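Local coordinates for protein transcription factor MBP1 (PDB 4UX5) that binds DNA through this N-terminal winged helix-turn-helix domain and probably activates RNA polymerase II transcription as a fungal transcription factor, at residues Pro26-Gln31 with Arg40-Asp45; Glu36-Arg41 with Asp107-Ile112. All blocks are in the same frame, centred on the assembly; numbering follows the deposited sequence.

Contact 1: residues Pro26-Gln31 with Arg40-Asp45; sequences PVYEYQ and RRRVDD
The guanidinium of Arg-42 stacks over the ring of Tyr-28, a cation-pi stack with centres 4.6 Å apart and planes inclined by 27°. CZ of Arg-42 lies over CE1 of Tyr-28, toward one side of the ring, while the aliphatic CG and CD of Arg-42 pass by the hydroxyl end. With CG anti to the backbone N (chi1 -171°), the chain of Arg-42 runs back over strand 25-32, where NE comes 3.5 Å from CB of Pro-26 and NH2 gives a weak bond to O of Val-27. NE itself is buried without a polar partner. CD of Arg-40 meets the Tyr-28 ring at its edge, CD to CD2 3.9 Å, with the guanidinium standing steeply to the ring; that guanidinium is held chiefly by O of Ile-112. In the backbone, Tyr-28 and Arg-40 form a hydrogen-bonded antiparallel pair, with Arg-40 N to Tyr-28 O 2.7 Å. Past the strand end, Arg-42 N still reaches Pro-26 O at 3.0 Å, and a water joins that oxygen to Val-43 N. On the other sheet face CG1 of Val-27 touches CG of Arg-41, whose guanidinium grips the carboxylate of Asp-44 side-on through NE and NH2. These pairings belong to the open end of an antiparallel beta hairpin, strands 25-32 and 36-41, in the DNA-binding domain of the KilA-N/APSES family.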
# COMPACT_ATOMS: atom_id res chain seq x y z
N PRO A 26 -12.12 3.09 14.87
CA PRO A 26 -13.36 3.87 14.94
C PRO A 26 -13.33 5.08 14.02
O PRO A 26 -12.36 5.84 14.04
CB PRO A 26 -13.42 4.30 16.41
CG PRO A 26 -12.54 3.35 17.13
CD PRO A 26 -11.44 3.04 16.17
N VAL A 27 -14.36 5.25 13.20
CA VAL A 27 -14.46 6.41 12.32
C VAL A 27 -15.84 7.05 12.39
O VAL A 27 -16.81 6.43 12.83
CB VAL A 27 -14.18 6.03 10.84
CG1 VAL A 27 -12.76 5.51 10.67
CG2 VAL A 27 -15.20 5.02 10.35
N TYR A 28 -15.91 8.30 11.95
CA TYR A 28 -17.19 8.93 11.65
C TYR A 28 -17.41 8.80 10.15
O TYR A 28 -16.49 9.03 9.37
CB TYR A 28 -17.21 10.40 12.08
CG TYR A 28 -16.93 10.62 13.55
CD1 TYR A 28 -17.78 10.12 14.52
CD2 TYR A 28 -15.82 11.35 13.96
CE1 TYR A 28 -17.52 10.32 15.86
CE2 TYR A 28 -15.56 11.56 15.30
CZ TYR A 28 -16.41 11.05 16.25
OH TYR A 28 -16.16 11.25 17.58
N GLU A 29 -18.62 8.42 9.76
CA GLU A 29 -18.91 8.24 8.34
C GLU A 29 -20.13 9.04 7.90
O GLU A 29 -21.23 8.82 8.40
CB GLU A 29 -19.11 6.76 8.02
CG GLU A 29 -19.36 6.47 6.55
CD GLU A 29 -19.36 4.99 6.24
OE1 GLU A 29 -18.96 4.19 7.11
OE2 GLU A 29 -19.77 4.61 5.12
N TYR A 30 -19.92 9.96 6.97
CA TYR A 30 -21.00 10.73 6.39
C TYR A 30 -21.51 10.04 5.13
O TYR A 30 -20.77 9.89 4.16
CB TYR A 30 -20.55 12.16 6.06
CG TYR A 30 -21.59 13.00 5.37
CD1 TYR A 30 -22.85 13.19 5.93
CD2 TYR A 30 -21.32 13.62 4.15
CE1 TYR A 30 -23.80 13.97 5.30
CE2 TYR A 30 -22.27 14.40 3.51
CZ TYR A 30 -23.51 14.56 4.09
OH TYR A 30 -24.46 15.33 3.47
N GLN A 31 -22.77 9.62 5.15
CA GLN A 31 -23.35 8.94 4.00
C GLN A 31 -24.32 9.84 3.25
O GLN A 31 -25.03 10.64 3.86
CB GLN A 31 -24.03 7.65 4.44
CG GLN A 31 -23.07 6.63 5.02
CD GLN A 31 -23.72 5.28 5.29
OE1 GLN A 31 -24.94 5.15 5.25
NE2 GLN A 31 -22.90 4.27 5.56
N ARG A 40 -14.13 9.97 8.48
CA ARG A 40 -13.23 10.74 9.34
C ARG A 40 -12.84 9.87 10.54
O ARG A 40 -13.71 9.33 11.23
CB ARG A 40 -13.90 12.03 9.81
CG ARG A 40 -12.94 13.02 10.46
CD ARG A 40 -13.51 13.63 11.73
NE ARG A 40 -14.51 14.66 11.46
CZ ARG A 40 -14.99 15.49 12.38
NH1 ARG A 40 -14.56 15.42 13.63
NH2 ARG A 40 -15.90 16.39 12.06
N ARG A 41 -11.54 9.73 10.78
CA ARG A 41 -11.07 8.92 11.90
C ARG A 41 -11.39 9.57 13.24
O ARG A 41 -11.34 10.79 13.37
CB ARG A 41 -9.56 8.68 11.79
CG ARG A 41 -9.20 7.39 11.10
CD ARG A 41 -7.86 6.87 11.61
NE ARG A 41 -6.78 7.81 11.33
CZ ARG A 41 -5.97 7.72 10.28
NH1 ARG A 41 -6.12 6.73 9.41
NH2 ARG A 41 -5.01 8.61 10.10
N ARG A 42 -11.71 8.76 14.23
CA ARG A 42 -12.09 9.28 15.54
C ARG A 42 -10.87 9.63 16.39
O ARG A 42 -10.93 10.53 17.23
CB ARG A 42 -12.96 8.27 16.29
CG ARG A 42 -13.58 8.81 17.57
CD ARG A 42 -14.74 7.95 18.03
NE ARG A 42 -15.30 7.18 16.92
CZ ARG A 42 -16.54 6.70 16.89
NH1 ARG A 42 -17.36 6.92 17.90
NH2 ARG A 42 -16.95 6.00 15.84
N VAL A 43 -9.76 8.94 16.16
CA VAL A 43 -8.60 9.06 17.04
C VAL A 43 -7.74 10.29 16.73
O VAL A 43 -7.06 10.82 17.61
CB VAL A 43 -7.72 7.79 16.97
CG1 VAL A 43 -6.95 7.72 15.65
CG2 VAL A 43 -6.76 7.74 18.15
N ASP A 44 -7.77 10.77 15.49
CA ASP A 44 -6.94 11.91 15.11
C ASP A 44 -7.63 12.86 14.13
O ASP A 44 -7.02 13.81 13.65
CB ASP A 44 -5.62 11.44 14.50
CG ASP A 44 -5.82 10.46 13.36
OD1 ASP A 44 -6.97 10.25 12.94
OD2 ASP A 44 -4.81 9.90 12.87
N ASP A 45 -8.90 12.59 13.85
CA ASP A 45 -9.70 13.40 12.94
C ASP A 45 -9.12 13.48 11.53
O ASP A 45 -9.46 14.38 10.77
CB ASP A 45 -9.89 14.81 13.49
CG ASP A 45 -11.01 14.89 14.51
OD1 ASP A 45 -11.85 13.96 14.55
OD2 ASP A 45 -11.05 15.88 15.27
O HOH W 1 -9.90 6.21 15.06

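Contact 2: residues Glu36-Arg41 with Asp107-Ile112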
# COMPACT_ATOMS: atom_id res chain seq x y z
N GLU A 36 -22.57 6.91 -1.59
CA GLU A 36 -21.33 7.64 -1.40
C GLU A 36 -21.05 7.84 0.08
O GLU A 36 -21.97 7.82 0.90
CB GLU A 36 -21.37 9.00 -2.11
CG GLU A 36 -21.83 8.95 -3.56
CD GLU A 36 -21.91 10.33 -4.18
OE1 GLU A 36 -20.85 10.98 -4.34
OE2 GLU A 36 -23.03 10.77 -4.50
N HIS A 37 -19.78 8.05 0.42
CA HIS A 37 -19.39 8.22 1.81
C HIS A 37 -18.05 8.93 1.95
O HIS A 37 -17.21 8.89 1.05
CB HIS A 37 -19.34 6.86 2.52
CG HIS A 37 -18.59 5.81 1.76
ND1 HIS A 37 -19.17 5.07 0.76
CD2 HIS A 37 -17.31 5.38 1.86
CE1 HIS A 37 -18.28 4.22 0.27
NE2 HIS A 37 -17.14 4.39 0.92
N VAL A 38 -17.86 9.59 3.08
CA VAL A 38 -16.58 10.17 3.44
C VAL A 38 -16.29 9.83 4.90
O VAL A 38 -17.10 10.10 5.78
CB VAL A 38 -16.55 11.70 3.26
CG1 VAL A 38 -15.23 12.27 3.75
CG2 VAL A 38 -16.78 12.07 1.80
N MET A 39 -15.13 9.22 5.15
CA MET A 39 -14.80 8.77 6.50
C MET A 39 -13.85 9.72 7.21
O MET A 39 -12.89 10.22 6.62
CB MET A 39 -14.18 7.37 6.45
CG MET A 39 -15.09 6.30 5.89
SD MET A 39 -14.39 4.65 6.06
CE MET A 39 -15.57 3.68 5.12
N ARG A 40 -14.13 9.97 8.48
CA ARG A 40 -13.23 10.74 9.34
C ARG A 40 -12.84 9.87 10.54
O ARG A 40 -13.71 9.33 11.23
CB ARG A 40 -13.90 12.03 9.81
CG ARG A 40 -12.94 13.02 10.46
CD ARG A 40 -13.51 13.63 11.73
NE ARG A 40 -14.51 14.66 11.46
CZ ARG A 40 -14.99 15.49 12.38
NH1 ARG A 40 -14.56 15.42 13.63
NH2 ARG A 40 -15.90 16.39 12.06
N ARG A 41 -11.54 9.73 10.78
CA ARG A 41 -11.07 8.92 11.90
C ARG A 41 -11.39 9.57 13.24
O ARG A 41 -11.34 10.79 13.37
CB ARG A 41 -9.56 8.68 11.79
CG ARG A 41 -9.20 7.39 11.10
CD ARG A 41 -7.86 6.87 11.61
NE ARG A 41 -6.78 7.81 11.33
CZ ARG A 41 -5.97 7.72 10.28
NH1 ARG A 41 -6.12 6.73 9.41
NH2 ARG A 41 -5.01 8.61 10.10
N ASP A 107 -19.04 22.34 0.52
CA ASP A 107 -20.44 22.56 0.88
C ASP A 107 -21.23 21.26 0.96
O ASP A 107 -22.04 21.07 1.87
CB ASP A 107 -21.11 23.52 -0.11
CG ASP A 107 -20.60 24.94 0.04
OD1 ASP A 107 -20.16 25.31 1.15
OD2 ASP A 107 -20.66 25.70 -0.95
N ARG A 108 -21.01 20.37 0.00
CA ARG A 108 -21.73 19.09 -0.01
C ARG A 108 -21.26 18.17 1.11
O ARG A 108 -22.00 17.31 1.58
CB ARG A 108 -21.56 18.39 -1.36
CG ARG A 108 -22.40 17.13 -1.52
CD ARG A 108 -22.15 16.45 -2.85
NE ARG A 108 -22.96 15.25 -3.02
CZ ARG A 108 -24.15 15.23 -3.61
NH1 ARG A 108 -24.67 16.35 -4.10
NH2 ARG A 108 -24.81 14.09 -3.72
N LEU A 109 -20.02 18.38 1.55
CA LEU A 109 -19.41 17.53 2.57
C LEU A 109 -19.34 18.22 3.92
O LEU A 109 -18.65 17.75 4.82
CB LEU A 109 -18.00 17.11 2.14
CG LEU A 109 -17.85 16.42 0.79
CD1 LEU A 109 -16.39 16.07 0.55
CD2 LEU A 109 -18.72 15.17 0.72
N ARG A 110 -20.06 19.33 4.06
CA ARG A 110 -20.00 20.13 5.28
C ARG A 110 -20.22 19.36 6.60
O ARG A 110 -19.49 19.60 7.57
CB ARG A 110 -21.02 21.28 5.20
CG ARG A 110 -21.02 22.18 6.42
CD ARG A 110 -21.90 23.41 6.20
NE ARG A 110 -21.39 24.26 5.13
CZ ARG A 110 -20.54 25.26 5.32
NH1 ARG A 110 -20.08 25.53 6.54
NH2 ARG A 110 -20.13 25.98 4.29
N PRO A 111 -21.20 18.44 6.66
CA PRO A 111 -21.42 17.76 7.95
C PRO A 111 -20.23 16.95 8.48
O PRO A 111 -20.08 16.85 9.70
CB PRO A 111 -22.59 16.82 7.66
CG PRO A 111 -23.33 17.49 6.55
CD PRO A 111 -22.27 18.10 5.70
N ILE A 112 -19.40 16.39 7.61
CA ILE A 112 -18.28 15.56 8.07
C ILE A 112 -17.14 16.43 8.59
O ILE A 112 -16.29 15.97 9.35
CB ILE A 112 -17.76 14.62 6.96
CG1 ILE A 112 -16.89 13.51 7.56
CG2 ILE A 112 -16.96 15.39 5.91
CD1 ILE A 112 -17.57 12.73 8.66
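The carbonyl oxygen of Ile-112 is gripped side-on by two nitrogens of Arg-40, NH2 at 2.8 Å and NE at 3.1 Å. The oxygen lies in the guanidinium plane, and the two bonds to it limit rotation of the group. NE approaches almost straight in line with the carbonyl bond, whereas NH2 comes from above the carbonyl plane. A second bond from Arg-40 NH2, to O of Phe-115, carries the grip beyond helix 110-114. Beside this polar link the Ile-112 side chain lies against the strand: CG1 is anti to the backbone N (chi1 -164°), and CD1 reaches CB of Arg-40 at 3.9 Å. Val-38 divides its two methyls between partners, CG2 meeting CD2 of Leu-109 at 3.8 Å and CG1 facing CG2 of Ile-112 at 4.2 Å. Farther along, OE2 of Glu-36 and NH2 of Arg-108 make a long salt bridge of 3.8 Å. Arg-108 and Leu-109 are the central residues of a type I turn from Asp-107 to Arg-110. The turn and the helix after it lie against strand 36-41, with Ile-17 of strand 16-22 touching Ile-112, Phe-32 of strand 25-32 touching Leu-109, and Ile-52 and Ala-55 of helix 49-55 also packing on Leu-109.

In the fold
From the N terminus the chain runs through strand 16-22 into strand 25-32, then turns back along strand 36-41. Contact 1 closes this short hairpin at its open end, with eight residues between its segments. Contact 2 starts on the same returning strand and closes a far longer loop of 65 residues, which holds helices 49-55, 60-71 and 93-102 and the small sheet of strands 47-48, 77-79 and 88-91. Their spans overlap over residues 36-45, neither nesting inside the other, and both contacts use Arg-40. They also meet directly, Tyr-30 N lying 3.1 Å from Val-38 O. Contact 1 pairs two strands of the N-terminal sheet, and contact 2 fixes helix 110-114 and the turn before it onto the same sheet.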